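Local coordinates for protein thiosulfate sulfurtransferase YnjE (Escherichia coli, PDB 2WLR) that catalyses the transfer of sulfur from thiosulfate to cyanide, giving thiocyanate and sulfite, as a periplasmic monomer with repeated rhodanese domains, at residues Ala29-Pro35 with Phe122-Tyr127; Gln221-Gly227 with Pro267-Met273; Leu233-Gly237 with Asp337-Arg341. All coordinates share one frame; numbering follows the deposited sequence.

Contact 1. Residues Ala29-Pro35 with Phe122-Tyr127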
ATOM      1  N   ALA A  29      -8.506  -7.861   0.792  1.00  7.14           N
ATOM      2  CA  ALA A  29      -7.715  -8.802   0.056  1.00  6.06           C
ATOM      3  C   ALA A  29      -8.514  -9.402  -1.078  1.00  6.69           C
ATOM      4  O   ALA A  29      -8.031  -9.524  -2.194  1.00  6.69           O
ATOM      5  CB  ALA A  29      -7.224  -9.894   0.955  1.00  5.92           C
ATOM      6  N   PHE A  30      -9.765  -9.735  -0.788  1.00  6.52           N
ATOM      7  CA  PHE A  30     -10.623 -10.379  -1.792  1.00  6.85           C
ATOM      8  C   PHE A  30     -11.137  -9.345  -2.787  1.00  6.62           C
ATOM      9  O   PHE A  30     -11.190  -9.599  -3.983  1.00  7.89           O
ATOM     10  CB  PHE A  30     -11.732 -11.191  -1.128  1.00  7.86           C
ATOM     11  CG  PHE A  30     -11.222 -12.203  -0.133  1.00  8.89           C
ATOM     12  CD1 PHE A  30     -10.251 -13.107  -0.497  1.00  9.68           C
ATOM     13  CD2 PHE A  30     -11.664 -12.188   1.163  1.00 15.31           C
ATOM     14  CE1 PHE A  30      -9.742 -14.021   0.411  1.00 10.36           C
ATOM     15  CE2 PHE A  30     -11.178 -13.111   2.081  1.00 17.41           C
ATOM     16  CZ  PHE A  30     -10.213 -14.017   1.701  1.00 14.81           C
ATOM     17  N   TYR A  31     -11.518  -8.192  -2.308  1.00  6.29           N
ATOM     18  CA  TYR A  31     -11.871  -7.078  -3.185  1.00  6.25           C
ATOM     19  C   TYR A  31     -10.732  -6.806  -4.172  1.00  7.36           C
ATOM     20  O   TYR A  31     -10.968  -6.579  -5.343  1.00  7.84           O
ATOM     21  CB  TYR A  31     -12.157  -5.832  -2.337  1.00  6.76           C
ATOM     22  CG  TYR A  31     -12.458  -4.565  -3.093  1.00  6.23           C
ATOM     23  CD1 TYR A  31     -13.705  -4.274  -3.572  1.00  6.27           C
ATOM     24  CD2 TYR A  31     -11.462  -3.654  -3.322  1.00  6.95           C
ATOM     25  CE1 TYR A  31     -13.983  -3.116  -4.226  1.00  6.27           C
ATOM     26  CE2 TYR A  31     -11.733  -2.468  -4.004  1.00  6.54           C
ATOM     27  CZ  TYR A  31     -12.982  -2.221  -4.442  1.00  6.73           C
ATOM     28  OH  TYR A  31     -13.267  -1.046  -5.127  1.00  8.49           O
ATOM     29  N   ASN A  32      -9.495  -6.814  -3.681  1.00  6.83           N
ATOM     30  CA  ASN A  32      -8.340  -6.504  -4.519  1.00  6.61           C
ATOM     31  C   ASN A  32      -8.087  -7.533  -5.620  1.00  7.38           C
ATOM     32  O   ASN A  32      -7.427  -7.236  -6.617  1.00  8.29           O
ATOM     33  CB  ASN A  32      -7.068  -6.357  -3.687  1.00  7.27           C
ATOM     34  CG  ASN A  32      -7.070  -5.149  -2.775  1.00  8.45           C
ATOM     35  OD1 ASN A  32      -7.818  -4.184  -2.985  1.00  8.40           O
ATOM     36  ND2 ASN A  32      -6.140  -5.146  -1.831  1.00  9.60           N
ATOM     37  N   GLY A  33      -8.533  -8.765  -5.402  1.00  6.83           N
ATOM     38  CA  GLY A  33      -8.312  -9.819  -6.392  1.00  5.65           C
ATOM     39  C   GLY A  33      -7.941 -11.181  -5.860  1.00  6.15           C
ATOM     40  O   GLY A  33      -8.023 -12.144  -6.612  1.00  7.97           O
ATOM     41  N   TRP A  34      -7.556 -11.323  -4.609  1.00  5.93           N
ATOM     42  CA  TRP A  34      -7.245 -12.653  -4.087  1.00  6.27           C
ATOM     43  C   TRP A  34      -8.511 -13.500  -4.146  1.00  7.88           C
ATOM     44  O   TRP A  34      -9.551 -13.126  -3.649  1.00  8.68           O
ATOM     45  CB  TRP A  34      -6.751 -12.602  -2.670  1.00  6.80           C
ATOM     46  CG  TRP A  34      -5.381 -12.051  -2.575  1.00  7.22           C
ATOM     47  CD1 TRP A  34      -5.028 -10.784  -2.188  1.00  7.12           C
ATOM     48  CD2 TRP A  34      -4.153 -12.723  -2.889  1.00  8.50           C
ATOM     49  NE1 TRP A  34      -3.699 -10.634  -2.266  1.00  6.93           N
ATOM     50  CE2 TRP A  34      -3.115 -11.814  -2.638  1.00  7.80           C
ATOM     51  CE3 TRP A  34      -3.827 -14.012  -3.317  1.00  8.61           C
ATOM     52  CZ2 TRP A  34      -1.772 -12.130  -2.837  1.00  9.11           C
ATOM     53  CZ3 TRP A  34      -2.516 -14.321  -3.523  1.00  8.40           C
ATOM     54  CH2 TRP A  34      -1.488 -13.408  -3.241  1.00  9.18           C
ATOM     55  N   PRO A  35      -8.420 -14.689  -4.771  1.00  7.87           N
ATOM     56  CA  PRO A  35      -9.601 -15.552  -4.726  1.00  9.18           C
ATOM     57  C   PRO A  35      -9.851 -16.135  -3.325  1.00  8.91           C
ATOM     58  O   PRO A  35      -8.915 -16.372  -2.566  1.00  9.53           O
ATOM     59  CB  PRO A  35      -9.264 -16.647  -5.745  1.00  9.16           C
ATOM     60  CG  PRO A  35      -8.068 -16.201  -6.484  1.00 11.72           C
ATOM     61  CD  PRO A  35      -7.355 -15.208  -5.634  1.00  9.02           C
ATOM     62  N   PHE A 122      -2.424  -7.531  -7.721  1.00 10.55           N
ATOM     63  CA  PHE A 122      -2.883  -7.797  -6.368  1.00 10.15           C
ATOM     64  C   PHE A 122      -1.944  -8.756  -5.586  1.00  9.95           C
ATOM     65  O   PHE A 122      -1.845  -8.670  -4.357  1.00  9.49           O
ATOM     66  CB  PHE A 122      -4.319  -8.360  -6.372  1.00 10.87           C
ATOM     67  CG  PHE A 122      -4.437  -9.747  -6.890  1.00 10.20           C
ATOM     68  CD1 PHE A 122      -4.241 -10.810  -6.039  1.00 10.48           C
ATOM     69  CD2 PHE A 122      -4.686 -10.009  -8.225  1.00 12.99           C
ATOM     70  CE1 PHE A 122      -4.303 -12.087  -6.460  1.00  9.78           C
ATOM     71  CE2 PHE A 122      -4.767 -11.317  -8.667  1.00 13.27           C
ATOM     72  CZ  PHE A 122      -4.544 -12.372  -7.778  1.00 11.28           C
ATOM     73  N   GLU A 123      -1.300  -9.664  -6.300  1.00  9.70           N
ATOM     74  CA  GLU A 123      -0.487 -10.681  -5.664  1.00  9.61           C
ATOM     75  C   GLU A 123       0.737 -10.119  -4.962  1.00  8.59           C
ATOM     76  O   GLU A 123       1.374 -10.813  -4.184  1.00  8.43           O
ATOM     77  CB  GLU A 123      -0.090 -11.749  -6.694  1.00 10.66           C
ATOM     78  CG  GLU A 123       0.983 -11.384  -7.692  1.00 13.10           C
ATOM     79  CD  GLU A 123       0.528 -10.431  -8.789  1.00 15.13           C
ATOM     80  OE1 GLU A 123      -0.690 -10.263  -9.016  1.00 17.44           O
ATOM     81  OE2 GLU A 123       1.422  -9.880  -9.471  1.00 21.90           O
ATOM     82  N   GLN A 124       1.046  -8.862  -5.226  1.00  8.60           N
ATOM     83  CA  GLN A 124       2.137  -8.180  -4.509  1.00  8.86           C
ATOM     84  C   GLN A 124       1.789  -7.761  -3.123  1.00  8.73           C
ATOM     85  O   GLN A 124       2.685  -7.412  -2.353  1.00  9.79           O
ATOM     86  CB  GLN A 124       2.588  -6.961  -5.286  1.00  8.05           C
ATOM     87  CG  GLN A 124       3.276  -7.324  -6.626  1.00  8.41           C
ATOM     88  CD  GLN A 124       3.386  -6.170  -7.597  1.00  8.99           C
ATOM     89  OE1 GLN A 124       2.978  -5.033  -7.338  1.00  9.54           O
ATOM     90  NE2 GLN A 124       3.989  -6.456  -8.750  1.00 10.06           N
ATOM     91  N   LEU A 125       0.505  -7.714  -2.795  1.00  8.33           N
ATOM     92  CA  LEU A 125       0.003  -7.284  -1.478  1.00  9.48           C
ATOM     93  C   LEU A 125      -0.680  -8.465  -0.868  1.00  8.94           C
ATOM     94  O   LEU A 125      -1.887  -8.669  -1.014  1.00  9.48           O
ATOM     95  CB  LEU A 125      -0.970  -6.093  -1.602  1.00 10.30           C
ATOM     96  CG  LEU A 125      -0.310  -4.802  -2.052  1.00 15.07           C
ATOM     97  CD1 LEU A 125      -1.358  -3.759  -2.363  1.00 17.34           C
ATOM     98  CD2 LEU A 125       0.654  -4.228  -1.036  1.00 18.69           C
ATOM     99  N   VAL A 126       0.095  -9.270  -0.159  1.00  8.93           N
ATOM    100  CA  VAL A 126      -0.444 -10.504   0.415  1.00  8.90           C
ATOM    101  C   VAL A 126      -1.181 -10.274   1.751  1.00  8.93           C
ATOM    102  O   VAL A 126      -1.170  -9.174   2.312  1.00  8.62           O
ATOM    103  CB  VAL A 126       0.654 -11.577   0.552  1.00  8.74           C
ATOM    104  CG1 VAL A 126       1.439 -11.699  -0.782  1.00 10.45           C
ATOM    105  CG2 VAL A 126       1.592 -11.259   1.750  1.00 10.77           C
ATOM    106  N   TYR A 127      -1.812 -11.315   2.271  1.00  8.12           N
ATOM    107  CA  TYR A 127      -2.601 -11.238   3.482  1.00  8.71           C
ATOM    108  C   TYR A 127      -2.269 -12.447   4.379  1.00  9.43           C
ATOM    109  O   TYR A 127      -1.652 -13.421   3.905  1.00  9.86           O
ATOM    110  CB  TYR A 127      -4.084 -11.139   3.120  1.00  9.11           C
ATOM    111  CG  TYR A 127      -4.681 -12.350   2.449  1.00  9.39           C
ATOM    112  CD1 TYR A 127      -4.512 -12.593   1.096  1.00  9.36           C
ATOM    113  CD2 TYR A 127      -5.442 -13.252   3.183  1.00 10.58           C
ATOM    114  CE1 TYR A 127      -5.089 -13.683   0.501  1.00  9.55           C
ATOM    115  CE2 TYR A 127      -6.013 -14.374   2.577  1.00 10.23           C
ATOM    116  CZ  TYR A 127      -5.829 -14.577   1.247  1.00 10.63           C
ATOM    117  OH  TYR A 127      -6.427 -15.693   0.697  1.00 13.47           O
TER
HETATM  118  O   HOH W   1      -4.469  -7.493  -0.371  1.00 17.92           O
HETATM  119  O   HOH W   2      -4.137  -7.318  -2.786  1.00 21.92           O
HETATM  120  O   HOH W   3      -6.254 -16.197  -2.111  1.00 15.81           O

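Contact 2. Residues Gln221-Gly227 with Pro267-Met273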
ATOM      1  N   GLN A 221      11.331  -1.462  -1.849  1.00  8.69           N
ATOM      2  CA  GLN A 221      11.589  -0.679  -3.034  1.00  8.60           C
ATOM      3  C   GLN A 221      13.085  -0.721  -3.375  1.00  7.99           C
ATOM      4  O   GLN A 221      13.469  -0.792  -4.550  1.00  8.12           O
ATOM      5  CB  GLN A 221      11.081   0.754  -2.855  1.00  8.71           C
ATOM      6  CG  GLN A 221      11.214   1.676  -4.091  1.00 10.63           C
ATOM      7  CD  GLN A 221      12.590   2.330  -4.234  1.00 10.42           C
ATOM      8  OE1 GLN A 221      13.375   2.301  -3.324  1.00 14.01           O
ATOM      9  NE2 GLN A 221      12.876   2.884  -5.416  1.00 14.23           N
ATOM     10  N   ILE A 222      13.937  -0.696  -2.340  1.00  7.37           N
ATOM     11  CA  ILE A 222      15.384  -0.755  -2.559  1.00  8.81           C
ATOM     12  C   ILE A 222      15.785  -2.127  -3.132  1.00  8.50           C
ATOM     13  O   ILE A 222      16.599  -2.216  -4.044  1.00  7.75           O
ATOM     14  CB  ILE A 222      16.146  -0.402  -1.273  1.00  8.13           C
ATOM     15  CG1 ILE A 222      16.043   1.107  -1.035  1.00  9.53           C
ATOM     16  CG2 ILE A 222      17.643  -0.778  -1.395  1.00  9.60           C
ATOM     17  CD1 ILE A 222      16.381   1.541   0.370  1.00  9.58           C
HETATM   18  N   MSE A 223      15.129  -3.184  -2.673  1.00  8.38           N
HETATM   19  CA  MSE A 223      15.367  -4.511  -3.269  1.00  9.00           C
HETATM   20  C   MSE A 223      14.949  -4.591  -4.715  1.00  9.31           C
HETATM   21  O   MSE A 223      15.633  -5.232  -5.537  1.00  8.92           O
HETATM   22  CB  MSE A 223      14.664  -5.599  -2.477  1.00  9.34           C
HETATM   23  CG  MSE A 223      15.304  -5.838  -1.138  1.00 10.77           C
HETATM   24 SE   MSE A 223      14.517  -7.383  -0.270  1.00 14.52          SE
HETATM   25  CE  MSE A 223      15.721  -7.355   1.318  1.00 14.68           C
ATOM     26  N   LEU A 224      13.832  -3.943  -5.074  1.00  8.02           N
ATOM     27  CA  LEU A 224      13.367  -3.944  -6.471  1.00  8.59           C
ATOM     28  C   LEU A 224      14.388  -3.197  -7.346  1.00  8.39           C
ATOM     29  O   LEU A 224      14.737  -3.644  -8.427  1.00  9.54           O
ATOM     30  CB  LEU A 224      11.983  -3.318  -6.606  1.00  8.73           C
ATOM     31  CG  LEU A 224      10.854  -4.212  -6.122  1.00  8.19           C
ATOM     32  CD1 LEU A 224       9.596  -3.351  -5.954  1.00  9.80           C
ATOM     33  CD2 LEU A 224      10.557  -5.373  -7.059  1.00 10.37           C
ATOM     34  N   TYR A 225      14.867  -2.056  -6.865  1.00  8.56           N
ATOM     35  CA  TYR A 225      15.938  -1.339  -7.521  1.00  8.68           C
ATOM     36  C   TYR A 225      17.144  -2.254  -7.765  1.00  8.58           C
ATOM     37  O   TYR A 225      17.705  -2.279  -8.876  1.00  8.97           O
ATOM     38  CB  TYR A 225      16.343  -0.128  -6.657  1.00  8.41           C
ATOM     39  CG  TYR A 225      17.712   0.408  -6.911  1.00  8.20           C
ATOM     40  CD1 TYR A 225      17.934   1.330  -7.907  1.00  9.39           C
ATOM     41  CD2 TYR A 225      18.780  -0.007  -6.135  1.00  9.00           C
ATOM     42  CE1 TYR A 225      19.225   1.831  -8.154  1.00  9.95           C
ATOM     43  CE2 TYR A 225      20.062   0.459  -6.380  1.00 10.26           C
ATOM     44  CZ  TYR A 225      20.273   1.390  -7.381  1.00 10.67           C
ATOM     45  OH  TYR A 225      21.575   1.848  -7.604  1.00 12.86           O
ATOM     46  N   ALA A 226      17.564  -2.980  -6.733  1.00  8.91           N
ATOM     47  CA  ALA A 226      18.745  -3.826  -6.814  1.00  9.50           C
ATOM     48  C   ALA A 226      18.599  -4.910  -7.872  1.00  9.91           C
ATOM     49  O   ALA A 226      19.545  -5.244  -8.560  1.00 10.80           O
ATOM     50  CB  ALA A 226      19.036  -4.430  -5.485  1.00 10.31           C
ATOM     51  N   GLY A 227      17.406  -5.469  -7.948  1.00  8.96           N
ATOM     52  CA  GLY A 227      17.084  -6.497  -8.925  1.00  9.68           C
ATOM     53  C   GLY A 227      16.399  -7.727  -8.397  1.00  9.80           C
ATOM     54  O   GLY A 227      16.323  -8.708  -9.126  1.00 11.00           O
ATOM     55  N   PRO A 267      22.702  -2.484 -10.143  1.00 13.70           N
ATOM     56  CA  PRO A 267      21.242  -2.599  -9.990  1.00 13.36           C
ATOM     57  C   PRO A 267      20.557  -3.008 -11.283  1.00 13.29           C
ATOM     58  O   PRO A 267      20.886  -2.489 -12.334  1.00 13.62           O
ATOM     59  CB  PRO A 267      20.824  -1.174  -9.641  1.00 13.74           C
ATOM     60  CG  PRO A 267      21.785  -0.307 -10.464  1.00 13.87           C
ATOM     61  CD  PRO A 267      23.084  -1.136 -10.610  1.00 14.42           C
ATOM     62  N   ALA A 268      19.584  -3.906 -11.214  1.00 12.00           N
ATOM     63  CA  ALA A 268      18.855  -4.338 -12.399  1.00 12.03           C
ATOM     64  C   ALA A 268      17.768  -3.356 -12.828  1.00 12.13           C
ATOM     65  O   ALA A 268      17.392  -3.328 -14.001  1.00 13.22           O
ATOM     66  CB  ALA A 268      18.231  -5.669 -12.159  1.00 12.19           C
ATOM     67  N   GLN A 269      17.263  -2.551 -11.887  1.00 10.24           N
ATOM     68  CA  GLN A 269      16.156  -1.635 -12.177  1.00 10.82           C
ATOM     69  C   GLN A 269      16.472  -0.216 -11.699  1.00 10.95           C
ATOM     70  O   GLN A 269      15.786   0.323 -10.829  1.00  9.79           O
ATOM     71  CB  GLN A 269      14.861  -2.160 -11.551  1.00 10.55           C
ATOM     72  CG  GLN A 269      14.485  -3.562 -11.990  1.00 12.96           C
ATOM     73  CD  GLN A 269      14.231  -3.724 -13.478  1.00 16.25           C
ATOM     74  OE1 GLN A 269      13.901  -2.773 -14.177  1.00 16.18           O
ATOM     75  NE2 GLN A 269      14.387  -4.948 -13.969  1.00 15.65           N
ATOM     76  N   PRO A 270      17.527   0.388 -12.248  1.00 11.16           N
ATOM     77  CA  PRO A 270      17.987   1.687 -11.750  1.00 11.20           C
ATOM     78  C   PRO A 270      16.916   2.788 -11.905  1.00 11.49           C
ATOM     79  O   PRO A 270      16.912   3.725 -11.136  1.00 11.52           O
ATOM     80  CB  PRO A 270      19.233   1.973 -12.601  1.00 12.01           C
ATOM     81  CG  PRO A 270      19.035   1.130 -13.844  1.00 12.13           C
ATOM     82  CD  PRO A 270      18.301  -0.083 -13.420  1.00 11.08           C
ATOM     83  N   GLN A 271      16.006   2.649 -12.867  1.00 11.39           N
ATOM     84  CA  GLN A 271      14.970   3.653 -13.120  1.00 11.09           C
ATOM     85  C   GLN A 271      13.952   3.799 -11.944  1.00 11.26           C
ATOM     86  O   GLN A 271      13.160   4.730 -11.909  1.00 11.42           O
ATOM     87  CB  GLN A 271      14.250   3.361 -14.474  1.00 11.10           C
ATOM     88  CG  GLN A 271      13.226   2.252 -14.476  1.00 11.23           C
ATOM     89  CD  GLN A 271      13.777   0.850 -14.288  1.00 11.74           C
ATOM     90  OE1 GLN A 271      15.000   0.623 -14.389  1.00 14.18           O
ATOM     91  NE2 GLN A 271      12.892  -0.105 -14.059  1.00 12.82           N
ATOM     92  N   LEU A 272      13.983   2.871 -10.991  1.00  9.92           N
ATOM     93  CA  LEU A 272      13.055   2.919  -9.848  1.00  8.90           C
ATOM     94  C   LEU A 272      13.480   3.931  -8.800  1.00  8.81           C
ATOM     95  O   LEU A 272      12.695   4.235  -7.892  1.00  9.28           O
ATOM     96  CB  LEU A 272      12.896   1.549  -9.198  1.00  8.75           C
ATOM     97  CG  LEU A 272      12.386   0.444 -10.135  1.00 10.11           C
ATOM     98  CD1 LEU A 272      12.236  -0.866  -9.411  1.00  9.74           C
ATOM     99  CD2 LEU A 272      11.102   0.872 -10.826  1.00 10.51           C
HETATM  100  N   MSE A 273      14.692   4.464  -8.904  1.00  9.88           N
HETATM  101  CA  MSE A 273      15.173   5.496  -7.995  1.00 10.32           C
HETATM  102  C   MSE A 273      15.646   6.690  -8.797  1.00 11.85           C
HETATM  103  O   MSE A 273      16.318   6.538  -9.822  1.00 11.79           O
HETATM  104  CB  MSE A 273      16.327   5.011  -7.124  1.00 11.41           C
HETATM  105  CG  MSE A 273      16.494   5.849  -5.852  1.00 11.95           C
HETATM  106 SE   MSE A 273      15.099   5.519  -4.507  1.00 14.50          SE
HETATM  107  CE  MSE A 273      15.939   4.234  -3.467  1.00  5.82           C
TER

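Contact 3. Residues Leu233-Gly237 with Asp337-Arg341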
ATOM      1  N   LEU A 233       4.585  -7.334  -0.148  1.00  8.55           N
ATOM      2  CA  LEU A 233       4.353  -6.810   1.205  1.00  8.53           C
ATOM      3  C   LEU A 233       3.188  -7.527   1.799  1.00  8.80           C
ATOM      4  O   LEU A 233       2.221  -7.832   1.120  1.00  9.82           O
ATOM      5  CB  LEU A 233       3.939  -5.343   1.181  1.00 10.30           C
ATOM      6  CG  LEU A 233       4.956  -4.320   0.718  1.00 12.61           C
ATOM      7  CD1 LEU A 233       4.314  -2.907   0.754  1.00 14.39           C
ATOM      8  CD2 LEU A 233       6.230  -4.383   1.560  1.00 16.01           C
ATOM      9  N   LEU A 234       3.237  -7.725   3.103  1.00  8.38           N
ATOM     10  CA  LEU A 234       2.023  -8.061   3.842  1.00  8.41           C
ATOM     11  C   LEU A 234       1.176  -6.813   4.054  1.00  9.33           C
ATOM     12  O   LEU A 234       1.560  -5.906   4.760  1.00  9.13           O
ATOM     13  CB  LEU A 234       2.349  -8.701   5.194  1.00  9.28           C
ATOM     14  CG  LEU A 234       1.191  -9.031   6.133  1.00  8.94           C
ATOM     15  CD1 LEU A 234       0.175  -9.989   5.473  1.00 10.97           C
ATOM     16  CD2 LEU A 234       1.694  -9.636   7.436  1.00 10.84           C
ATOM     17  N   ASP A 235      -0.003  -6.811   3.457  1.00  9.34           N
ATOM     18  CA  ASP A 235      -0.900  -5.646   3.457  1.00  9.37           C
ATOM     19  C   ASP A 235      -1.320  -5.399   4.900  1.00  9.16           C
ATOM     20  O   ASP A 235      -1.821  -6.313   5.553  1.00 10.24           O
ATOM     21  CB  ASP A 235      -2.100  -5.992   2.577  1.00  9.99           C
ATOM     22  CG  ASP A 235      -2.972  -4.799   2.220  1.00  9.31           C
ATOM     23  OD1 ASP A 235      -2.586  -3.646   2.461  1.00 11.51           O
ATOM     24  OD2 ASP A 235      -4.071  -5.091   1.707  1.00 10.91           O
ATOM     25  N   GLY A 236      -1.060  -4.194   5.402  1.00  8.99           N
ATOM     26  CA  GLY A 236      -1.422  -3.843   6.755  1.00  9.01           C
ATOM     27  C   GLY A 236      -0.392  -4.230   7.801  1.00 10.29           C
ATOM     28  O   GLY A 236      -0.505  -3.844   8.980  1.00 13.13           O
ATOM     29  N   GLY A 237       0.626  -4.963   7.393  1.00 11.20           N
ATOM     30  CA  GLY A 237       1.714  -5.305   8.279  1.00 11.12           C
ATOM     31  C   GLY A 237       1.403  -6.317   9.350  1.00 11.15           C
ATOM     32  O   GLY A 237       0.433  -7.039   9.304  1.00 10.47           O
ATOM     33  N   ASP A 337      -8.455  -1.123   9.170  1.00 10.01           N
ATOM     34  CA  ASP A 337      -7.620  -2.230   9.640  1.00 10.41           C
ATOM     35  C   ASP A 337      -6.161  -2.124   9.191  1.00  9.46           C
ATOM     36  O   ASP A 337      -5.387  -3.073   9.370  1.00 11.12           O
ATOM     37  CB  ASP A 337      -8.216  -3.572   9.182  1.00 10.73           C
ATOM     38  CG  ASP A 337      -8.249  -3.723   7.669  1.00 10.88           C
ATOM     39  OD1 ASP A 337      -7.771  -2.789   6.973  1.00  9.99           O
ATOM     40  OD2 ASP A 337      -8.716  -4.793   7.218  1.00 10.66           O
ATOM     41  N   GLY A 338      -5.786  -0.995   8.594  1.00  9.09           N
ATOM     42  CA  GLY A 338      -4.413  -0.745   8.244  1.00  8.53           C
ATOM     43  C   GLY A 338      -3.998  -1.174   6.843  1.00  8.20           C
ATOM     44  O   GLY A 338      -2.906  -0.878   6.417  1.00  9.30           O
ATOM     45  N   THR A 339      -4.906  -1.841   6.141  1.00  8.57           N
ATOM     46  CA  THR A 339      -4.658  -2.296   4.782  1.00  7.62           C
ATOM     47  C   THR A 339      -4.775  -1.171   3.773  1.00  8.36           C
ATOM     48  O   THR A 339      -5.329  -0.133   4.073  1.00  9.82           O
ATOM     49  CB  THR A 339      -5.632  -3.449   4.419  1.00  7.99           C
ATOM     50  OG1 THR A 339      -6.995  -2.997   4.483  1.00  8.30           O
ATOM     51  CG2 THR A 339      -5.401  -4.650   5.331  1.00  8.56           C
HETATM   52  N   MSE A 340      -4.271  -1.390   2.565  1.00  7.37           N
HETATM   53  CA  MSE A 340      -4.287  -0.375   1.522  1.00  7.81           C
HETATM   54  C   MSE A 340      -5.701  -0.042   1.131  1.00  7.71           C
HETATM   55  O   MSE A 340      -6.508  -0.932   0.777  1.00  6.99           O
HETATM   56  CB  MSE A 340      -3.505  -0.850   0.279  1.00  8.29           C
HETATM   57  CG  MSE A 340      -3.331   0.246  -0.770  1.00  8.73           C
HETATM   58 SE   MSE A 340      -2.893  -0.412  -2.510  1.00 12.56          SE
HETATM   59  CE  MSE A 340      -4.638  -1.115  -2.927  1.00 16.11           C
ATOM     60  N   ARG A 341      -6.030   1.262   1.118  1.00  8.01           N
ATOM     61  CA  ARG A 341      -7.327   1.735   0.615  1.00  9.68           C
ATOM     62  C   ARG A 341      -7.525   1.371  -0.846  1.00  8.44           C
ATOM     63  O   ARG A 341      -6.550   1.125  -1.561  1.00  8.86           O
ATOM     64  CB  ARG A 341      -7.440   3.248   0.746  1.00 11.11           C
ATOM     65  CG  ARG A 341      -7.623   3.710   2.158  1.00 14.60           C
ATOM     66  CD  ARG A 341      -7.693   5.225   2.166  1.00 18.18           C
ATOM     67  NE  ARG A 341      -8.950   5.703   1.615  1.00 18.58           N
ATOM     68  CZ  ARG A 341      -9.183   6.947   1.222  1.00 18.65           C
ATOM     69  NH1 ARG A 341      -8.226   7.873   1.284  1.00 18.34           N
ATOM     70  NH2 ARG A 341     -10.387   7.271   0.770  1.00 20.50           N
TER
HETATM   71  O   HOH W   4      -6.069  -3.647   0.720  1.00  8.01           O
HETATM   72  O   HOH W   5      -2.838  -3.261  10.329  1.00 26.18           O

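Contact 1. Residues Ala29-Pro35 with Phe122-Tyr127
An aromatic cluster of Phe30, Trp34, Phe122 and Tyr127 joins the end of helix 28-32, within the first rhodanese repeat, to the chain running through strand 125-126, from the 3-10 turn at Phe122 to Tyr127 just past the strand. The Trp34 indole is clamped on both faces by T-shaped pairs: the rim of Phe122 stands on one, CE1 3.6 Å from Trp34 CD2, with planes at 83°, and the edge of Tyr127 meets the other, CE1 3.5 Å from Trp34 CG. Tyr127 in turn receives the edge of Phe30 on its face, and Ala29 CB makes a CH-pi contact with it. The chi1 of Phe122 (71°) puts CG between its backbone N and carbonyl carbon and brings the ring against Gly33, whose CA lies 4.1 Å from the ring centroid. Gly33, just past the helix, has positive phi and closes a Schellman motif; a side chain at its position would run into Phe122. A water next to Asn32 ND2 and Leu125 O may bridge them, and another joins Pro35 O to Tyr127 OH. The one polar atom of the indole is also held: Trp34 NE1 donates to Leu125 O at 3.0 Å, the acceptor close to the ring plane but the donor above the carbonyl plane.

Contact 2. Residues Gln221-Gly227 with Pro267-Met273
Two backbone hydrogen bonds tie the last turn of helix 213-226 to the loop that leads into strand 273-274. Gln269 N donates to Tyr225 O at 3.1 Å, and Ala268 N to Ala226 O at 3.0 Å; the second donor stands well above the carbonyl plane, 66° out of it. Pro267 CA adds a weaker CH···O contact to the same Ala226 oxygen. Immediately after the helix, Gly227 has positive phi and comes close to the methyl of Ala268, where a CB would clash.

The aromatic contact is made by Tyr225. With CG anti to the backbone N (chi1 158°), its ring turns back to the loop and runs side by side with Pro267, whose CB sits over one face, 3.7 Å from the ring centroid, as a CH-pi contact. The phenol oxygen is hydrogen-bonded to Asp188, and the side chain also touches Leu191 of helix 188-197.

Apolar and mixed contacts continue along the helix. Leu272 CD1 packs on Leu224 CB at 3.7 Å. The selenomethionine Met273 bends at chi2 and chi3, and its selenium and CE pass across the amide of Gln221, with SE 3.6 Å from Gln221 NE2; CE also reaches Ile222 CG1 at 4.0 Å. Gln221 NE2 lies 2.8 Å from Leu272 O.

The arrangement is a junction between rhodanese domains: the C-terminal end of a helix of the second repeat is bound by the loop that leads into strand 273-274, the edge strand of the third repeat's parallel sheet.

Contact 3. Residues Leu233-Gly237 with Asp337-Arg341
The type II turn from Leu234 to Gly237, closed by Gly237 N to Leu234 O, brings Gly236 within 4.1 Å of Thr339, CA to CA, and Gly236 CA makes a CH···O contact with Gly338 O. The absence of a side chain on Gly236 permits this closeness, as a CB would crowd Thr339 CG2. The main side-chain link is the carboxylate of Asp235. Its chi1 of -167° sets CG anti to the backbone N and extends the group across to the facing loop, where OD1 accepts from Met340 N at 2.8 Å through its syn lone pair, at an N-H···O angle of 156°. The other oxygen, OD2, lies 3.5 Å from Thr339 CB, the two side chains crossing at about a right angle; OD2 and Met340 O both lie within hydrogen-bonding distance of one water, which may bridge them. With an alanine here, Met340 N would probably be left without its acceptor and the nearby water would lose one of its anchors. A second water joins Gly236 O to Asp337 O. The facing loop has its own brace, an Asx turn in which Asp337 OD1 accepts from Thr339 N at 3.1 Å. The junction is buried: the turn after strand 231-234, beside strand 125-126, faces the loop leading to helix 343-351, with Met340 packed on Leu125 of strand 125-126 and on Tyr377 of helix 369-380.

Overall arrangement
Contacts 1 and 3 adjoin, their centres about 11 Å apart, and share one parallel sheet: Val126 N and O lie 2.9 Å from Leu233 O and Asp235 N, respectively, probable hydrogen bonds. Contact 2 stands apart, about 24 Å from contact 1 and 23 Å from contact 3 between centres, but its helix 213-226 is followed in the chain by strand 231-234. Helix 369-380 touches residues of all three. Contact 1 joins the first repeat to the second sheet, contacts 2 and 3 the second repeat to the third. Contact 2 comes nearest the active-site region: the Gln221 side chain is about 11 Å from that of Arg370, a probable substrate-binding residue, and the Ile222 side chain about 10 Å from a bound HEPES molecule. Contacts 1 and 3 lie away from the catalytic Cys365.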